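Local coordinates for protein ERPC (Borrelia burgdorferi, PDB 4BXM) that is an outer surface lipoprotein that probably binds the complement regulator factor H and so may shield the Lyme disease spirochaete from complement attack, at residues L41-E46 / I50-N55; K84-G89 / Y145-E150; I115-E120 / E126-L131. All coordinates share one frame; numbering follows the deposited sequence.

Interaction 1: L41-E46 / I50-N55; sequences LVVRKE and IETGLN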
loop_
_atom_site.group_PDB
_atom_site.type_symbol
_atom_site.label_atom_id
_atom_site.label_comp_id
_atom_site.label_asym_id
_atom_site.label_seq_id
_atom_site.Cartn_x
_atom_site.Cartn_y
_atom_site.Cartn_z
ATOM N N LEU A 41 1.559 -6.168 3.380
ATOM C CA LEU A 41 1.051 -5.842 2.071
ATOM C C LEU A 41 1.495 -6.919 1.085
ATOM O O LEU A 41 2.677 -7.119 0.845
ATOM C CB LEU A 41 1.480 -4.432 1.596
ATOM C CG LEU A 41 0.840 -3.943 0.283
ATOM C CD1 LEU A 41 -0.594 -3.572 0.490
ATOM C CD2 LEU A 41 1.561 -2.722 -0.270
ATOM N N VAL A 42 0.494 -7.590 0.505
ATOM C CA VAL A 42 0.667 -8.597 -0.550
ATOM C C VAL A 42 0.519 -7.903 -1.930
ATOM O O VAL A 42 -0.498 -7.307 -2.165
ATOM C CB VAL A 42 -0.392 -9.695 -0.392
ATOM C CG1 VAL A 42 -0.223 -10.808 -1.435
ATOM C CG2 VAL A 42 -0.309 -10.299 0.981
ATOM N N VAL A 43 1.550 -7.979 -2.792
ATOM C CA VAL A 43 1.583 -7.411 -4.087
ATOM C C VAL A 43 1.565 -8.461 -5.205
ATOM O O VAL A 43 2.480 -9.297 -5.232
ATOM C CB VAL A 43 2.847 -6.573 -4.207
ATOM C CG1 VAL A 43 2.809 -5.848 -5.549
ATOM C CG2 VAL A 43 2.901 -5.571 -3.051
ATOM N N ARG A 44 0.525 -8.479 -6.072
ATOM C CA ARG A 44 0.343 -9.559 -7.070
ATOM C C ARG A 44 0.254 -8.985 -8.450
ATOM O O ARG A 44 -0.624 -8.101 -8.711
ATOM C CB ARG A 44 -0.976 -10.290 -6.790
ATOM C CG ARG A 44 -1.344 -11.276 -7.879
ATOM C CD ARG A 44 -2.601 -12.070 -7.581
ATOM N NE ARG A 44 -2.398 -12.996 -6.489
ATOM C CZ ARG A 44 -3.047 -14.131 -6.302
ATOM N NH1 ARG A 44 -3.963 -14.543 -7.159
ATOM N NH2 ARG A 44 -2.635 -14.943 -5.326
ATOM N N LYS A 45 1.079 -9.507 -9.351
ATOM C CA LYS A 45 0.966 -9.190 -10.768
ATOM C C LYS A 45 -0.191 -9.998 -11.427
ATOM O O LYS A 45 -0.161 -11.239 -11.437
ATOM C CB LYS A 45 2.276 -9.426 -11.527
ATOM C CG LYS A 45 2.176 -9.073 -13.021
ATOM C CD LYS A 45 2.275 -7.543 -13.193
ATOM C CE LYS A 45 2.205 -7.109 -14.684
ATOM N NZ LYS A 45 0.802 -7.204 -15.209
ATOM N N GLU A 46 -1.180 -9.290 -12.000
ATOM C CA GLU A 46 -2.351 -9.944 -12.558
ATOM C C GLU A 46 -2.254 -9.823 -14.069
ATOM O O GLU A 46 -1.320 -9.264 -14.623
ATOM C CB GLU A 46 -3.656 -9.286 -12.012
ATOM C CG GLU A 46 -3.775 -9.421 -10.506
ATOM C CD GLU A 46 -5.122 -8.998 -9.920
ATOM O OE1 GLU A 46 -5.829 -8.108 -10.458
ATOM O OE2 GLU A 46 -5.439 -9.598 -8.892
ATOM N N ILE A 50 -1.703 -4.717 -11.569
ATOM C CA ILE A 50 -1.318 -5.141 -10.209
ATOM C C ILE A 50 -2.459 -4.953 -9.199
ATOM O O ILE A 50 -3.190 -3.984 -9.265
ATOM C CB ILE A 50 -0.038 -4.377 -9.720
ATOM C CG1 ILE A 50 1.176 -4.831 -10.541
ATOM C CG2 ILE A 50 0.240 -4.678 -8.275
ATOM C CD1 ILE A 50 2.404 -3.942 -10.450
ATOM N N GLU A 51 -2.676 -5.933 -8.323
ATOM C CA GLU A 51 -3.531 -5.832 -7.138
ATOM C C GLU A 51 -2.711 -5.941 -5.853
ATOM O O GLU A 51 -1.736 -6.729 -5.739
ATOM C CB GLU A 51 -4.684 -6.855 -7.169
ATOM C CG GLU A 51 -5.564 -6.868 -5.883
ATOM C CD GLU A 51 -6.850 -7.714 -5.988
ATOM O OE1 GLU A 51 -7.083 -8.309 -7.073
ATOM O OE2 GLU A 51 -7.663 -7.770 -4.997
ATOM N N THR A 52 -3.031 -5.103 -4.859
ATOM C CA THR A 52 -2.438 -5.282 -3.547
ATOM C C THR A 52 -3.497 -5.583 -2.552
ATOM O O THR A 52 -4.634 -5.077 -2.608
ATOM C CB THR A 52 -1.624 -4.064 -3.067
ATOM O OG1 THR A 52 -2.470 -2.903 -2.892
ATOM C CG2 THR A 52 -0.576 -3.723 -4.102
ATOM N N GLY A 53 -3.109 -6.341 -1.554
ATOM C CA GLY A 53 -4.012 -6.700 -0.495
ATOM C C GLY A 53 -3.319 -6.520 0.851
ATOM O O GLY A 53 -2.113 -6.599 0.986
ATOM N N LEU A 54 -4.098 -6.172 1.829
ATOM C CA LEU A 54 -3.597 -5.946 3.138
ATOM C C LEU A 54 -4.129 -6.991 4.088
ATOM O O LEU A 54 -5.309 -7.251 4.099
ATOM C CB LEU A 54 -4.026 -4.558 3.601
ATOM C CG LEU A 54 -3.724 -4.030 5.017
ATOM C CD1 LEU A 54 -2.253 -3.702 5.174
ATOM C CD2 LEU A 54 -4.516 -2.710 5.259
ATOM N N ASN A 55 -3.231 -7.558 4.855
ATOM C CA ASN A 55 -3.473 -8.532 5.891
ATOM C C ASN A 55 -3.061 -7.897 7.193
ATOM O O ASN A 55 -1.950 -7.501 7.355
ATOM C CB ASN A 55 -2.635 -9.759 5.639
ATOM C CG ASN A 55 -3.141 -10.573 4.497
ATOM O OD1 ASN A 55 -4.287 -10.534 4.176
ATOM N ND2 ASN A 55 -2.281 -11.275 3.875
#
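Val42 and Gly53 trade backbone hydrogen bonds in both directions, from Val42 N to Gly53 O at 2.8 Å and from Gly53 N to Val42 O at 2.9 Å. Arg44 and Glu51 repeat the exchange two residues further on, and the four bonds close an antiparallel beta hairpin of strands 35-45 and 50-56, with a three-residue connection. Between these pairs the backbones also meet through CA-H...O contacts, Thr52 CA lying 3.1 Å from Val42 O.

Near the turn, two carboxylates meet with their planes 82° apart. Glu46 OE2 stands 2.8 Å from Glu51 OE1, so close that one acid probably holds a proton; the other oxygen of Glu51 is hydrogen-bonded to Thr70. Arg44, on the same face as Glu51, turns its guanidinium away to a salt bridge with Glu21.

The opposite face, carrying Leu41, Val43, Ile50, Thr52 and Leu54, is buried and mostly apolar; Lys45, at its turn end, is partly exposed and forms a salt bridge with Glu76. Beta-branched Val43, Ile50 and Thr52 suit it because they favour extended backbone and pack on the face. Val43 CG1 meets Ile50 CG2 at 3.9 Å. Threonine fits there because its hydroxyl is satisfied by Phe72 O while its carbon atoms join the packing. Leu41 holds CG opposite its own N (chi1 -173°), which lets CD1 lean across to Thr52 CB at 3.7 Å. Gly53 sets no side chain beside Val42. Across the hairpin the valine side chain meets Asn55 instead, with Val42 CG2 3.6 Å from Asn55 ND2, while Asn55 OD1 is bonded to Thr68.

Interaction 2: K84-G89 / Y145-E150; sequences KAMTEG and YAILLE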
loop_
_atom_site.group_PDB
_atom_site.type_symbol
_atom_site.label_atom_id
_atom_site.label_comp_id
_atom_site.label_asym_id
_atom_site.label_seq_id
_atom_site.Cartn_x
_atom_site.Cartn_y
_atom_site.Cartn_z
ATOM N N LYS A 84 8.495 2.271 -10.890
ATOM C CA LYS A 84 9.383 3.381 -10.690
ATOM C C LYS A 84 9.060 4.058 -9.345
ATOM O O LYS A 84 9.967 4.275 -8.488
ATOM C CB LYS A 84 9.309 4.368 -11.855
ATOM C CG LYS A 84 9.970 5.686 -11.526
ATOM C CD LYS A 84 9.868 6.675 -12.676
ATOM C CE LYS A 84 10.678 7.955 -12.368
ATOM N NZ LYS A 84 10.335 8.526 -10.999
ATOM N N ALA A 85 7.763 4.349 -9.117
ATOM C CA ALA A 85 7.351 5.049 -7.890
ATOM C C ALA A 85 7.744 4.310 -6.653
ATOM O O ALA A 85 8.082 4.932 -5.593
ATOM C CB ALA A 85 5.848 5.186 -7.839
ATOM N N MET A 86 7.609 2.979 -6.709
ATOM C CA MET A 86 7.859 2.179 -5.520
ATOM C C MET A 86 9.353 1.820 -5.262
ATOM O O MET A 86 9.681 1.181 -4.259
ATOM C CB MET A 86 7.047 0.870 -5.578
ATOM C CG MET A 86 5.571 1.060 -5.524
ATOM S SD MET A 86 4.856 1.944 -4.093
ATOM C CE MET A 86 4.827 0.682 -2.844
ATOM N N THR A 87 10.226 2.182 -6.170
ATOM C CA THR A 87 11.637 1.923 -6.014
ATOM C C THR A 87 12.503 3.201 -6.040
ATOM O O THR A 87 13.562 3.212 -5.379
ATOM C CB THR A 87 12.147 1.002 -7.130
ATOM O OG1 THR A 87 11.920 1.612 -8.394
ATOM C CG2 THR A 87 11.436 -0.342 -7.042
ATOM N N GLU A 88 11.991 4.253 -6.702
ATOM C CA GLU A 88 12.634 5.529 -6.814
ATOM C C GLU A 88 11.853 6.701 -6.280
ATOM O O GLU A 88 12.461 7.785 -6.244
ATOM C CB GLU A 88 12.949 5.868 -8.268
ATOM C CG GLU A 88 13.705 4.789 -9.041
ATOM C CD GLU A 88 13.858 5.184 -10.489
ATOM O OE1 GLU A 88 13.787 6.402 -10.746
ATOM O OE2 GLU A 88 13.997 4.299 -11.353
ATOM N N GLY A 89 10.549 6.563 -5.922
ATOM C CA GLY A 89 9.731 7.742 -5.604
ATOM C C GLY A 89 9.177 8.282 -6.906
ATOM O O GLY A 89 9.814 8.159 -7.945
ATOM N N TYR A 145 1.518 5.983 4.870
ATOM C CA TYR A 145 1.961 4.611 4.912
ATOM C C TYR A 145 3.444 4.611 4.642
ATOM O O TYR A 145 3.927 5.456 3.926
ATOM C CB TYR A 145 1.232 3.676 3.893
ATOM C CG TYR A 145 -0.195 3.405 4.247
ATOM C CD1 TYR A 145 -0.523 2.384 5.121
ATOM C CD2 TYR A 145 -1.218 4.145 3.712
ATOM C CE1 TYR A 145 -1.835 2.151 5.496
ATOM C CE2 TYR A 145 -2.522 3.872 4.024
ATOM C CZ TYR A 145 -2.838 2.870 4.915
ATOM O OH TYR A 145 -4.132 2.604 5.336
ATOM N N ALA A 146 4.140 3.602 5.173
ATOM C CA ALA A 146 5.556 3.368 4.828
ATOM C C ALA A 146 5.929 1.906 4.728
ATOM O O ALA A 146 5.392 1.016 5.436
ATOM C CB ALA A 146 6.480 4.086 5.810
ATOM N N ILE A 147 6.843 1.668 3.812
ATOM C CA ILE A 147 7.298 0.315 3.491
ATOM C C ILE A 147 8.792 0.372 3.269
ATOM O O ILE A 147 9.282 1.202 2.516
ATOM C CB ILE A 147 6.701 -0.234 2.154
ATOM C CG1 ILE A 147 5.212 -0.451 2.295
ATOM C CG2 ILE A 147 7.396 -1.530 1.808
ATOM C CD1 ILE A 147 4.390 -0.489 1.018
ATOM N N LEU A 148 9.519 -0.591 3.795
ATOM C CA LEU A 148 10.960 -0.577 3.596
ATOM C C LEU A 148 11.406 -0.569 2.136
ATOM O O LEU A 148 11.027 -1.366 1.307
ATOM C CB LEU A 148 11.605 -1.759 4.364
ATOM C CG LEU A 148 13.103 -1.707 4.629
ATOM C CD1 LEU A 148 13.475 -0.497 5.502
ATOM C CD2 LEU A 148 13.498 -3.008 5.326
ATOM N N LEU A 149 12.258 0.357 1.808
ATOM C CA LEU A 149 12.641 0.563 0.437
ATOM C C LEU A 149 13.360 -0.632 -0.161
ATOM O O LEU A 149 13.162 -0.961 -1.353
ATOM C CB LEU A 149 13.509 1.821 0.330
ATOM C CG LEU A 149 14.156 1.990 -1.049
ATOM C CD1 LEU A 149 13.136 2.147 -2.157
ATOM C CD2 LEU A 149 15.059 3.191 -0.974
ATOM N N GLU A 150 14.176 -1.309 0.666
ATOM C CA GLU A 150 14.945 -2.460 0.175
ATOM C C GLU A 150 14.092 -3.631 -0.106
ATOM O O GLU A 150 14.336 -4.297 -1.064
ATOM C CB GLU A 150 16.050 -2.853 1.162
ATOM C CG GLU A 150 17.330 -2.087 0.796
ATOM C CD GLU A 150 17.784 -2.406 -0.637
ATOM O OE1 GLU A 150 17.851 -3.623 -0.950
ATOM O OE2 GLU A 150 18.038 -1.466 -1.443
#
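Leu149 presses its CD1 methyl against the last turn of helix 79-88, 3.4 Å from Thr87 O, and this is the tightest point of the contact. Leucine suits the place because its CG, set opposite the backbone N (chi1 170°), carries a branched end from the start of helix 149-156 across to the other helix. The hydroxyl of buried Thr87 is satisfied, OG1 being bonded back to Ile83 O in its own helix. A second, looser apolar touch is made further along, with Met86 CE 4.1 Å from Ile147 CD1. The methionine chain folds at chi2 (-57°) and again at chi3 (-80°), and this flexible, curled shape lets its methyl reach the isoleucine at a slant. Leu152 and Leu156 of helix 149-156 also pack on Met86, so the thioether lies in an oily layer. No hydrogen bond joins the two segments, and all four touching residues are buried.

The far side of helix 79-88 is quite different. Lys84 and Glu88 are exposed, as fits charged residues, and neither touches segment 145-150. Lys84 NZ makes a weak hydrogen bond of 3.1 Å to Gly89 O, lying along the helix end. Gly89 leaves the helix with a positive phi, a turn that glycine takes easily.

On the other partner, Leu148 occupies the N-cap position where strand 142-148 passes directly into helix 149-156. Helices laid by their apolar sides on an antiparallel sheet, with a strand running straight into one of them, are typical of an alpha+beta fold.

Interaction 3: I115-E120 / E126-L131; sequences IITKIE and EYITFL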
loop_
_atom_site.group_PDB
_atom_site.type_symbol
_atom_site.label_atom_id
_atom_site.label_comp_id
_atom_site.label_asym_id
_atom_site.label_seq_id
_atom_site.Cartn_x
_atom_site.Cartn_y
_atom_site.Cartn_z
ATOM N N ILE A 115 -1.508 8.051 -6.355
ATOM C CA ILE A 115 -0.603 7.827 -5.202
ATOM C C ILE A 115 0.754 8.468 -5.471
ATOM O O ILE A 115 1.390 8.173 -6.476
ATOM C CB ILE A 115 -0.420 6.325 -4.943
ATOM C CG1 ILE A 115 -1.738 5.648 -4.631
ATOM C CG2 ILE A 115 0.514 6.039 -3.776
ATOM C CD1 ILE A 115 -2.488 6.232 -3.492
ATOM N N ILE A 116 1.191 9.337 -4.557
ATOM C CA ILE A 116 2.474 9.995 -4.647
ATOM C C ILE A 116 3.430 9.387 -3.630
ATOM O O ILE A 116 3.107 9.301 -2.483
ATOM C CB ILE A 116 2.338 11.521 -4.503
ATOM C CG1 ILE A 116 1.642 12.048 -5.795
ATOM C CG2 ILE A 116 3.713 12.153 -4.431
ATOM C CD1 ILE A 116 1.342 13.532 -5.742
ATOM N N THR A 117 4.580 8.902 -4.101
ATOM C CA THR A 117 5.550 8.233 -3.218
ATOM C C THR A 117 6.802 9.086 -3.100
ATOM O O THR A 117 7.102 9.886 -3.974
ATOM C CB THR A 117 5.985 6.830 -3.720
ATOM O OG1 THR A 117 6.676 6.955 -4.924
ATOM C CG2 THR A 117 4.770 5.852 -3.936
ATOM N N LYS A 118 7.480 8.925 -1.968
ATOM C CA LYS A 118 8.648 9.692 -1.584
ATOM C C LYS A 118 9.563 8.664 -0.867
ATOM O O LYS A 118 9.082 7.825 -0.121
ATOM C CB LYS A 118 8.312 10.804 -0.522
ATOM C CG LYS A 118 7.216 11.827 -0.862
ATOM C CD LYS A 118 7.048 12.870 0.222
ATOM C CE LYS A 118 5.675 13.532 0.170
ATOM N NZ LYS A 118 5.628 14.825 0.918
ATOM N N ILE A 119 10.881 8.828 -1.011
ATOM C CA ILE A 119 11.858 8.054 -0.211
ATOM C C ILE A 119 12.177 8.905 1.030
ATOM O O ILE A 119 12.598 10.056 0.912
ATOM C CB ILE A 119 13.106 7.688 -1.060
ATOM C CG1 ILE A 119 12.690 6.741 -2.192
ATOM C CG2 ILE A 119 14.152 6.978 -0.197
ATOM C CD1 ILE A 119 13.710 6.573 -3.287
ATOM N N GLU A 120 11.849 8.390 2.198
ATOM C CA GLU A 120 12.154 9.063 3.460
ATOM C C GLU A 120 12.850 8.119 4.446
ATOM O O GLU A 120 12.644 6.914 4.424
ATOM C CB GLU A 120 10.883 9.622 4.083
ATOM C CG GLU A 120 10.231 10.667 3.204
ATOM C CD GLU A 120 9.152 11.435 3.897
ATOM O OE1 GLU A 120 9.490 12.437 4.581
ATOM O OE2 GLU A 120 7.967 11.022 3.747
ATOM N N GLU A 126 15.768 3.708 4.930
ATOM C CA GLU A 126 14.968 4.308 3.860
ATOM C C GLU A 126 13.636 3.558 3.651
ATOM O O GLU A 126 13.599 2.341 3.399
ATOM C CB GLU A 126 15.775 4.300 2.570
ATOM C CG GLU A 126 17.055 5.091 2.667
ATOM C CD GLU A 126 17.622 5.426 1.293
ATOM O OE1 GLU A 126 18.062 4.516 0.553
ATOM O OE2 GLU A 126 17.618 6.605 0.921
ATOM N N TYR A 127 12.532 4.273 3.832
ATOM C CA TYR A 127 11.209 3.747 3.511
ATOM C C TYR A 127 10.578 4.505 2.318
ATOM O O TYR A 127 10.903 5.665 2.053
ATOM C CB TYR A 127 10.318 3.864 4.697
ATOM C CG TYR A 127 10.720 3.035 5.853
ATOM C CD1 TYR A 127 11.810 3.389 6.640
ATOM C CD2 TYR A 127 9.994 1.918 6.200
ATOM C CE1 TYR A 127 12.179 2.640 7.739
ATOM C CE2 TYR A 127 10.345 1.142 7.295
ATOM C CZ TYR A 127 11.446 1.518 8.050
ATOM O OH TYR A 127 11.756 0.740 9.103
ATOM N N ILE A 128 9.661 3.827 1.622
ATOM C CA ILE A 128 8.822 4.466 0.612
ATOM C C ILE A 128 7.681 4.890 1.401
ATOM O O ILE A 128 7.190 4.086 2.214
ATOM C CB ILE A 128 8.364 3.490 -0.481
ATOM C CG1 ILE A 128 9.489 3.255 -1.502
ATOM C CG2 ILE A 128 7.150 4.003 -1.261
ATOM C CD1 ILE A 128 9.721 4.389 -2.486
ATOM N N THR A 129 7.289 6.174 1.286
ATOM C CA THR A 129 6.108 6.611 2.081
ATOM C C THR A 129 5.076 7.109 1.164
ATOM O O THR A 129 5.423 7.638 0.118
ATOM C CB THR A 129 6.360 7.807 3.014
ATOM O OG1 THR A 129 6.865 8.864 2.179
ATOM C CG2 THR A 129 7.373 7.383 4.101
ATOM N N PHE A 130 3.826 7.018 1.578
ATOM C CA PHE A 130 2.806 7.657 0.741
ATOM C C PHE A 130 1.602 7.975 1.559
ATOM O O PHE A 130 1.287 7.305 2.571
ATOM C CB PHE A 130 2.409 6.790 -0.516
ATOM C CG PHE A 130 1.922 5.389 -0.188
ATOM C CD1 PHE A 130 2.836 4.367 0.075
ATOM C CD2 PHE A 130 0.592 5.093 -0.090
ATOM C CE1 PHE A 130 2.423 3.077 0.369
ATOM C CE2 PHE A 130 0.154 3.781 0.225
ATOM C CZ PHE A 130 1.071 2.776 0.463
ATOM N N LEU A 131 0.849 8.966 1.087
ATOM C CA LEU A 131 -0.438 9.204 1.691
ATOM C C LEU A 131 -1.608 8.347 1.096
ATOM O O LEU A 131 -1.683 8.085 -0.118
ATOM C CB LEU A 131 -0.793 10.695 1.512
ATOM C CG LEU A 131 0.051 11.830 2.095
ATOM C CD1 LEU A 131 -0.519 13.193 1.602
ATOM C CD2 LEU A 131 0.121 11.873 3.620
#
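Phe130 and Tyr127, the two aromatic rings of strand 125-134, point to opposite faces of the sheet and meet strand 114-122 differently. Ile115 CG2 comes at a slant to the Phe130 ring, 3.8 Å from CD2. Phe130 places its CG between its own N and carbonyl carbon (chi1 56°); the end of the ring leads away from strand 114-122, and the ring meets that of Tyr145 with planes about 25° apart. The Tyr127 ring has Glu120 O at its edge, close to the ring plane, while Leu148 packs against its side chain.

The Glu120 side chain, ending in a third flat group, crosses that of Thr129 at about a right angle. Thr129 OG1 donates to the anti lone pair of Glu120 OE2 at 2.9 Å, and threonine suits this place because its buried hydroxyl can donate to the carboxylate on the neighbouring strand.

Four backbone bonds lie between these side chains. The pair Glu120 and Tyr127 is firm, with Tyr127 N 2.7 Å from Glu120 O. The bond from Lys118 N to Thr129 O is longer at 3.2 Å and bent to 144°. On the face of Phe130, branched residues interlock, with Ile119 CG1 3.8 Å from Ile128 CD1, and Leu149 of helix 149-156 touches both isoleucines. Strands 114-122 and 125-134 thus make a twisted antiparallel beta hairpin with one face under helices.

Interactions 1 and 3 are separate beta hairpins of one antiparallel sheet, on opposite sides of the chain's centre and about 17 Å apart between centres. Interaction 1 comes first in the chain; interaction 3 is nested inside the loop closed by interaction 2. Interactions 2 and 3 lie about 6 Å apart between centres and share a seam: strands 125-134 and 142-148 are sheet neighbours, and Thr117 OG1 probably hydrogen-bonds to Ala85 O of helix 79-88. Interaction 2 also touches interaction 1, where Leu41 CD2 packs on Ile147 CD1. Interaction 2, where helix 79-88 meets the strand-to-helix junction, thus touches both hairpins, which is consistent with one continuous apolar core.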